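Local coordinates for sterol carrier protein 2 (Thermus thermophilus, PDB 2CX7), which probably binds and transfers sterols or related lipids, at residues A7-Y12 with A63-G68; A43-G48 with A78-W83; E92-L97 with P114-A119. All blocks are in the same frame, centred on the assembly; numbering follows the deposited sequence.

The chain starts with helix 6-17, which contact 1 joins to strand 59-67, closing a loop that holds helix 20-25 and strands 32-37 and 49-56. Contact 2 begins within that loop, in the turn region before strand 49-56, and closes later, at the start of helix 80-86, so the two loops cross. They also touch: Gly68 N lies 2.9 Å from Gly48 O, a probable hydrogen bond. Contact 3 follows in series, tying helix 93-99 to helix 116-127 on the opposite side of the chain's centre from contact 1, about 21 Å away between contact centres. Together they tie a helix to an edge strand, a loop to a helix start, and two helices to each other.

Contact 1. Residues A7-Y12 with A63-G68; sequences AWAQAY and AKAVEG
Ala9, Ala63 and Ala65 make the apolar part of this contact, three methyl groups that let a helix settle close to an edge strand. Ala9 CB points into the strand and rests over its backbone where Lys64 passes into Ala65, 4.0 Å from Lys64 C. The two strand methyls flank it: Ala63 CB is 4.2 Å from Ala9 CB, and Ala65 CB lies slightly farther off. Ala63 CB also approaches the helix backbone, 3.4 Å from Ala9 O. With such short side chains between them, the axes of helix 7-12 and strand 63-67 come within 6.7 Å and run roughly antiparallel, at 157°. This is the N-terminal helix of the SCP-2 fold laid on one outermost strand of the mixed sheet, and a disulfide between Cys13 and Cys60 links the same two elements. Polar bonding comes from neighbouring residues: Glu6 OE1 takes the hydrogen of Ala65 N, while Lys64 pairs through its backbone with Val52 of the next strand. The aromatic side chains of the helix pack elsewhere. Trp8 and Tyr12, each with CG anti to the backbone N (chi1 -168° and -177°), send their rings out on one flank, and Trp8 CH2 lies 3.7 Å above the Tyr12 ring, toward its rim. Both rings reach helix 116-127, where Tyr12 OH hydrogen-bonds to Leu122 O.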
loop_
_atom_site.group_PDB
_atom_site.type_symbol
_atom_site.label_atom_id
_atom_site.label_comp_id
_atom_site.label_asym_id
_atom_site.label_seq_id
_atom_site.Cartn_x
_atom_site.Cartn_y
_atom_site.Cartn_z
ATOM N N ALA A 7 12.535 -4.229 6.009
ATOM C CA ALA A 7 12.652 -5.600 5.537
ATOM C C ALA A 7 11.364 -6.030 4.837
ATOM O O ALA A 7 11.397 -6.725 3.820
ATOM C CB ALA A 7 12.952 -6.533 6.709
ATOM N N TRP A 8 10.230 -5.606 5.386
ATOM C CA TRP A 8 8.932 -5.950 4.814
ATOM C C TRP A 8 8.785 -5.256 3.461
ATOM O O TRP A 8 8.422 -5.880 2.465
ATOM C CB TRP A 8 7.804 -5.496 5.749
ATOM C CG TRP A 8 6.469 -6.059 5.380
ATOM C CD1 TRP A 8 5.970 -7.280 5.729
ATOM C CD2 TRP A 8 5.481 -5.448 4.540
ATOM N NE1 TRP A 8 4.733 -7.469 5.159
ATOM C CE2 TRP A 8 4.411 -6.360 4.422
ATOM C CE3 TRP A 8 5.400 -4.219 3.871
ATOM C CZ2 TRP A 8 3.268 -6.084 3.662
ATOM C CZ3 TRP A 8 4.264 -3.944 3.114
ATOM C CH2 TRP A 8 3.213 -4.872 3.017
ATOM N N ALA A 9 9.078 -3.963 3.438
ATOM C CA ALA A 9 8.981 -3.175 2.212
ATOM C C ALA A 9 9.762 -3.816 1.071
ATOM O O ALA A 9 9.272 -3.890 -0.060
ATOM C CB ALA A 9 9.485 -1.773 2.454
ATOM N N GLN A 10 10.982 -4.259 1.369
ATOM C CA GLN A 10 11.825 -4.898 0.366
ATOM C C GLN A 10 11.233 -6.221 -0.087
ATOM O O GLN A 10 11.216 -6.525 -1.277
ATOM C CB GLN A 10 13.227 -5.156 0.922
ATOM C CG GLN A 10 14.051 -3.911 1.179
ATOM C CD GLN A 10 15.430 -4.255 1.713
ATOM O OE1 GLN A 10 16.177 -5.007 1.086
ATOM N NE2 GLN A 10 15.773 -3.711 2.877
ATOM N N ALA A 11 10.751 -7.011 0.865
ATOM C CA ALA A 11 10.170 -8.303 0.536
ATOM C C ALA A 11 8.892 -8.127 -0.277
ATOM O O ALA A 11 8.565 -8.960 -1.117
ATOM C CB ALA A 11 9.872 -9.092 1.812
ATOM N N TYR A 12 8.175 -7.038 -0.009
ATOM C CA TYR A 12 6.921 -6.751 -0.706
ATOM C C TYR A 12 7.195 -6.375 -2.164
ATOM O O TYR A 12 6.534 -6.872 -3.073
ATOM C CB TYR A 12 6.194 -5.621 0.022
ATOM C CG TYR A 12 4.842 -5.243 -0.536
ATOM C CD1 TYR A 12 4.009 -6.194 -1.129
ATOM C CD2 TYR A 12 4.355 -3.945 -0.381
ATOM C CE1 TYR A 12 2.720 -5.862 -1.545
ATOM C CE2 TYR A 12 3.074 -3.603 -0.790
ATOM C CZ TYR A 12 2.261 -4.563 -1.365
ATOM O OH TYR A 12 0.975 -4.228 -1.713
ATOM N N ALA A 63 11.054 0.096 -3.228
ATOM C CA ALA A 63 10.171 0.314 -2.093
ATOM C C ALA A 63 11.019 0.817 -0.934
ATOM O O ALA A 63 12.246 0.742 -0.975
ATOM C CB ALA A 63 9.482 -0.980 -1.720
ATOM N N LYS A 64 10.374 1.344 0.093
ATOM C CA LYS A 64 11.110 1.836 1.245
ATOM C C LYS A 64 10.148 2.151 2.369
ATOM O O LYS A 64 9.024 2.602 2.129
ATOM C CB LYS A 64 11.895 3.100 0.885
ATOM C CG LYS A 64 11.026 4.276 0.478
ATOM C CD LYS A 64 11.862 5.506 0.202
ATOM C CE LYS A 64 10.993 6.662 -0.241
ATOM N NZ LYS A 64 11.803 7.868 -0.547
ATOM N N ALA A 65 10.587 1.879 3.591
ATOM C CA ALA A 65 9.785 2.176 4.764
ATOM C C ALA A 65 10.321 3.514 5.239
ATOM O O ALA A 65 11.541 3.723 5.317
ATOM C CB ALA A 65 9.978 1.111 5.835
ATOM N N VAL A 66 9.414 4.431 5.532
ATOM C CA VAL A 66 9.811 5.743 5.983
ATOM C C VAL A 66 9.102 6.105 7.273
ATOM O O VAL A 66 7.900 5.877 7.427
ATOM C CB VAL A 66 9.496 6.816 4.919
ATOM C CG1 VAL A 66 9.879 8.197 5.433
ATOM C CG2 VAL A 66 10.248 6.504 3.638
ATOM N N GLU A 67 9.870 6.647 8.207
ATOM C CA GLU A 67 9.333 7.080 9.479
ATOM C C GLU A 67 8.740 8.460 9.225
ATOM O O GLU A 67 9.340 9.276 8.528
ATOM C CB GLU A 67 10.457 7.162 10.511
ATOM C CG GLU A 67 10.039 7.714 11.856
ATOM C CD GLU A 67 11.208 7.798 12.817
ATOM O OE1 GLU A 67 12.226 8.435 12.463
ATOM O OE2 GLU A 67 11.112 7.227 13.924
ATOM N N GLY A 68 7.553 8.709 9.767
ATOM C CA GLY A 68 6.910 9.996 9.580
ATOM C C GLY A 68 6.166 10.110 8.262
ATOM O O GLY A 68 5.743 9.105 7.686
#

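Contact 2. Residues A43-G48 with A78-W83; sequences AGFPKG and ADLATW
An unusually tight methyl pair joins Ala43 to Leu80: Ala43 CB lies only 3.4 Å from Leu80 CD2, closer than carbon atoms normally pack. Toward this loop segment, one branch of the leucine, CD2, makes both contacts. With CG anti to the backbone N (chi1 177°), Leu80 extends from the first turn of its helix toward the loop, and CD2 forms the tip that meets Ala43. The same methyl reaches Phe45 from the side, near the plane of the ring, at 4.4 Å from Phe45 CE1, so the phenyl meets it with an edge. One face of this ring is approached instead by Ala43 O, 3.8 Å above the plane and displaced toward the rim. The contact is small and lies at the surface.

Behind Leu80, the helix start is held by its own backbone, Trp83 N bonding to Asp79 O at 3.1 Å. Asp79 occupies the N-cap position without capping through its carboxylate; OD1 is drawn into a salt bridge with Arg38. Trp83 turns inward, its NE1 bonded to Ala36 O, and Ala78 CB sits over one face of the indole.

On the loop side, a type I turn runs from Phe45 to Gly48, closed by Gly48 N to Phe45 O at 3.1 Å. Overlapping the start of this turn, Gly44, with its positive phi of 86°, and Phe45 both face Asp40, a G1 beta bulge in the connection between antiparallel strands 32-37 and 49-56 of the SCP-2 sheet.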
loop_
_atom_site.group_PDB
_atom_site.type_symbol
_atom_site.label_atom_id
_atom_site.label_comp_id
_atom_site.label_asym_id
_atom_site.label_seq_id
_atom_site.Cartn_x
_atom_site.Cartn_y
_atom_site.Cartn_z
ATOM N N ALA A 43 2.092 1.582 19.537
ATOM C CA ALA A 43 2.546 0.563 18.599
ATOM C C ALA A 43 3.999 0.746 18.181
ATOM O O ALA A 43 4.496 0.007 17.335
ATOM C CB ALA A 43 1.649 0.561 17.362
ATOM N N GLY A 44 4.674 1.734 18.755
ATOM C CA GLY A 44 6.071 1.962 18.416
ATOM C C GLY A 44 6.290 2.838 17.194
ATOM O O GLY A 44 7.390 2.881 16.634
ATOM N N PHE A 45 5.241 3.535 16.772
ATOM C CA PHE A 45 5.326 4.418 15.607
ATOM C C PHE A 45 4.844 5.800 16.047
ATOM O O PHE A 45 3.830 6.289 15.562
ATOM C CB PHE A 45 4.421 3.879 14.493
ATOM C CG PHE A 45 4.847 2.533 13.960
ATOM C CD1 PHE A 45 3.935 1.489 13.872
ATOM C CD2 PHE A 45 6.154 2.327 13.519
ATOM C CE1 PHE A 45 4.323 0.247 13.343
ATOM C CE2 PHE A 45 6.550 1.098 12.993
ATOM C CZ PHE A 45 5.630 0.058 12.906
ATOM N N PRO A 46 5.584 6.457 16.959
ATOM C CA PRO A 46 5.195 7.781 17.454
ATOM C C PRO A 46 5.011 8.886 16.426
ATOM O O PRO A 46 4.247 9.829 16.663
ATOM C CB PRO A 46 6.288 8.108 18.476
ATOM C CG PRO A 46 7.481 7.397 17.936
ATOM C CD PRO A 46 6.900 6.068 17.491
ATOM N N LYS A 47 5.686 8.772 15.287
ATOM C CA LYS A 47 5.569 9.789 14.237
ATOM C C LYS A 47 4.825 9.274 13.021
ATOM O O LYS A 47 4.707 9.975 12.015
ATOM C CB LYS A 47 6.954 10.239 13.781
ATOM C CG LYS A 47 7.817 10.791 14.891
ATOM C CD LYS A 47 9.116 11.300 14.323
ATOM C CE LYS A 47 10.054 11.766 15.418
ATOM N NZ LYS A 47 11.308 12.299 14.816
ATOM N N GLY A 48 4.335 8.049 13.107
ATOM C CA GLY A 48 3.657 7.456 11.969
ATOM C C GLY A 48 4.736 6.776 11.149
ATOM O O GLY A 48 5.933 6.934 11.429
ATOM N N ALA A 78 -4.180 5.352 7.168
ATOM C CA ALA A 78 -5.097 4.625 8.036
ATOM C C ALA A 78 -4.460 4.330 9.383
ATOM O O ALA A 78 -3.239 4.468 9.553
ATOM C CB ALA A 78 -5.515 3.313 7.362
ATOM N N ASP A 79 -5.298 3.945 10.342
ATOM C CA ASP A 79 -4.820 3.565 11.668
ATOM C C ASP A 79 -4.129 2.216 11.479
ATOM O O ASP A 79 -4.526 1.430 10.614
ATOM C CB ASP A 79 -5.990 3.365 12.631
ATOM C CG ASP A 79 -6.478 4.656 13.252
ATOM O OD1 ASP A 79 -6.245 5.728 12.665
ATOM O OD2 ASP A 79 -7.115 4.587 14.333
ATOM N N LEU A 80 -3.112 1.938 12.287
ATOM C CA LEU A 80 -2.397 0.670 12.185
ATOM C C LEU A 80 -3.352 -0.523 12.193
ATOM O O LEU A 80 -3.228 -1.433 11.368
ATOM C CB LEU A 80 -1.406 0.513 13.341
ATOM C CG LEU A 80 -0.663 -0.828 13.365
ATOM C CD1 LEU A 80 0.080 -1.012 12.049
ATOM C CD2 LEU A 80 0.277 -0.888 14.557
ATOM N N ALA A 81 -4.313 -0.509 13.113
ATOM C CA ALA A 81 -5.268 -1.606 13.235
ATOM C C ALA A 81 -5.988 -1.892 11.929
ATOM O O ALA A 81 -6.220 -3.055 11.577
ATOM C CB ALA A 81 -6.279 -1.308 14.324
ATOM N N THR A 82 -6.349 -0.829 11.214
ATOM C CA THR A 82 -7.026 -0.967 9.938
ATOM C C THR A 82 -6.099 -1.632 8.937
ATOM O O THR A 82 -6.498 -2.582 8.251
ATOM C CB THR A 82 -7.462 0.404 9.398
ATOM O OG1 THR A 82 -8.325 1.020 10.358
ATOM C CG2 THR A 82 -8.217 0.250 8.085
ATOM N N TRP A 83 -4.862 -1.152 8.850
ATOM C CA TRP A 83 -3.911 -1.753 7.918
ATOM C C TRP A 83 -3.677 -3.222 8.256
ATOM O O TRP A 83 -3.543 -4.051 7.358
ATOM C CB TRP A 83 -2.572 -1.004 7.923
ATOM C CG TRP A 83 -2.542 0.204 7.025
ATOM C CD1 TRP A 83 -2.258 1.495 7.390
ATOM C CD2 TRP A 83 -2.800 0.234 5.621
ATOM N NE1 TRP A 83 -2.330 2.320 6.298
ATOM C CE2 TRP A 83 -2.658 1.575 5.197
ATOM C CE3 TRP A 83 -3.140 -0.742 4.673
ATOM C CZ2 TRP A 83 -2.843 1.962 3.869
ATOM C CZ3 TRP A 83 -3.327 -0.353 3.350
ATOM C CH2 TRP A 83 -3.177 0.990 2.963
#

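Contact 3. Residues E92-L97 with P114-A119; sequences EPLSAL and PYAQAA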
loop_
_atom_site.group_PDB
_atom_site.type_symbol
_atom_site.label_atom_id
_atom_site.label_comp_id
_atom_site.label_asym_id
_atom_site.label_seq_id
_atom_site.Cartn_x
_atom_site.Cartn_y
_atom_site.Cartn_z
ATOM N N GLU A 92 -11.872 -6.025 3.309
ATOM C CA GLU A 92 -11.773 -5.868 1.857
ATOM C C GLU A 92 -11.349 -4.423 1.559
ATOM O O GLU A 92 -11.988 -3.477 2.009
ATOM C CB GLU A 92 -13.129 -6.220 1.227
ATOM C CG GLU A 92 -13.100 -6.468 -0.272
ATOM C CD GLU A 92 -13.059 -5.186 -1.070
ATOM O OE1 GLU A 92 -13.964 -4.349 -0.883
ATOM O OE2 GLU A 92 -12.128 -5.014 -1.882
ATOM N N PRO A 93 -10.264 -4.238 0.786
ATOM C CA PRO A 93 -9.772 -2.889 0.468
ATOM C C PRO A 93 -10.635 -1.883 -0.291
ATOM O O PRO A 93 -10.665 -0.706 0.067
ATOM C CB PRO A 93 -8.440 -3.164 -0.233
ATOM C CG PRO A 93 -8.657 -4.488 -0.894
ATOM C CD PRO A 93 -9.409 -5.273 0.166
ATOM N N LEU A 94 -11.337 -2.311 -1.332
ATOM C CA LEU A 94 -12.143 -1.348 -2.081
ATOM C C LEU A 94 -13.231 -0.732 -1.207
ATOM O O LEU A 94 -13.435 0.480 -1.219
ATOM C CB LEU A 94 -12.751 -2.020 -3.315
ATOM C CG LEU A 94 -11.704 -2.562 -4.295
ATOM C CD1 LEU A 94 -12.412 -3.130 -5.521
ATOM C CD2 LEU A 94 -10.750 -1.456 -4.706
ATOM N N SER A 95 -13.933 -1.568 -0.448
ATOM C CA SER A 95 -14.980 -1.056 0.429
ATOM C C SER A 95 -14.382 -0.217 1.552
ATOM O O SER A 95 -14.980 0.752 1.978
ATOM C CB SER A 95 -15.801 -2.208 1.008
ATOM O OG SER A 95 -16.712 -2.681 0.029
ATOM N N ALA A 96 -13.203 -0.595 2.036
ATOM C CA ALA A 96 -12.562 0.165 3.107
ATOM C C ALA A 96 -12.226 1.562 2.608
ATOM O O ALA A 96 -12.351 2.543 3.343
ATOM C CB ALA A 96 -11.293 -0.538 3.567
ATOM N N LEU A 97 -11.791 1.655 1.355
ATOM C CA LEU A 97 -11.439 2.957 0.784
ATOM C C LEU A 97 -12.702 3.802 0.599
ATOM O O LEU A 97 -12.709 5.008 0.871
ATOM C CB LEU A 97 -10.732 2.761 -0.564
ATOM C CG LEU A 97 -9.966 3.965 -1.114
ATOM C CD1 LEU A 97 -8.805 4.296 -0.194
ATOM C CD2 LEU A 97 -9.451 3.640 -2.511
ATOM N N PRO A 114 -10.153 3.267 -12.139
ATOM C CA PRO A 114 -9.834 2.368 -13.255
ATOM C C PRO A 114 -8.835 1.266 -12.903
ATOM O O PRO A 114 -8.731 0.273 -13.618
ATOM C CB PRO A 114 -9.272 3.319 -14.316
ATOM C CG PRO A 114 -10.003 4.604 -14.030
ATOM C CD PRO A 114 -9.925 4.673 -12.521
ATOM N N TYR A 115 -8.104 1.445 -11.804
ATOM C CA TYR A 115 -7.109 0.459 -11.386
ATOM C C TYR A 115 -7.512 -0.366 -10.179
ATOM O O TYR A 115 -6.660 -0.818 -9.417
ATOM C CB TYR A 115 -5.783 1.147 -11.086
ATOM C CG TYR A 115 -5.211 1.847 -12.286
ATOM C CD1 TYR A 115 -5.400 3.218 -12.477
ATOM C CD2 TYR A 115 -4.496 1.134 -13.251
ATOM C CE1 TYR A 115 -4.883 3.856 -13.597
ATOM C CE2 TYR A 115 -3.980 1.762 -14.376
ATOM C CZ TYR A 115 -4.177 3.125 -14.539
ATOM O OH TYR A 115 -3.657 3.756 -15.646
ATOM N N ALA A 116 -8.812 -0.564 -10.013
ATOM C CA ALA A 116 -9.335 -1.340 -8.895
ATOM C C ALA A 116 -8.726 -2.746 -8.808
ATOM O O ALA A 116 -8.428 -3.234 -7.718
ATOM C CB ALA A 116 -10.866 -1.424 -8.999
ATOM N N GLN A 117 -8.527 -3.400 -9.948
ATOM C CA GLN A 117 -7.963 -4.737 -9.925
ATOM C C GLN A 117 -6.507 -4.714 -9.439
ATOM O O GLN A 117 -6.070 -5.605 -8.711
ATOM C CB GLN A 117 -8.046 -5.363 -11.315
ATOM C CG GLN A 117 -7.699 -6.839 -11.336
ATOM C CD GLN A 117 -7.802 -7.427 -12.728
ATOM O OE1 GLN A 117 -7.164 -6.943 -13.665
ATOM N NE2 GLN A 117 -8.607 -8.476 -12.873
ATOM N N ALA A 118 -5.754 -3.703 -9.858
ATOM C CA ALA A 118 -4.363 -3.585 -9.434
ATOM C C ALA A 118 -4.346 -3.407 -7.914
ATOM O O ALA A 118 -3.494 -3.971 -7.223
ATOM C CB ALA A 118 -3.692 -2.378 -10.120
ATOM N N ALA A 119 -5.294 -2.627 -7.397
ATOM C CA ALA A 119 -5.382 -2.389 -5.959
ATOM C C ALA A 119 -5.685 -3.703 -5.236
ATOM O O ALA A 119 -5.074 -4.023 -4.211
ATOM C CB ALA A 119 -6.468 -1.348 -5.659
#
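Leu94 reaches across to Ala116 and Ala119, packing the capped start of helix 93-99 against the first turn of helix 116-127, the last helix of this SCP-2 fold. Its side chain is extended: CG stands anti to the carbonyl carbon (chi1 -61°), and chi2 of -177° carries the fork on toward the other helix, although the CB bond itself does not aim there. The two methyls then divide the work. CD1 meets Ala116 CB at 4.2 Å, while CD2 approaches Ala119 CB at 4.4 Å and also comes 4.2 Å from Ala116 O. The alanines are three residues apart, so they offer neighbouring methyls on one flank of their helix, and the leucine fork engages both. Gln120 and Val123 extend this flank, the first touching Leu94 and the second Pro93. Just before Ala116, the Tyr115 ring makes an edge-to-face pair with Trp29.

The backbone at Leu94 is held by Glu92 at the N-cap. The glutamate side chain folds back over the helix start, and each carboxylate oxygen takes one backbone N-H of the first turn, where its negative charge would probably also be favourable at the helix N terminus. Ser95 N reaches OE1 of Glu92 on the syn side at 2.8 Å; Leu94 N meets Glu92 OE2 at 2.9 Å from above the carboxylate plane, 44° out of it.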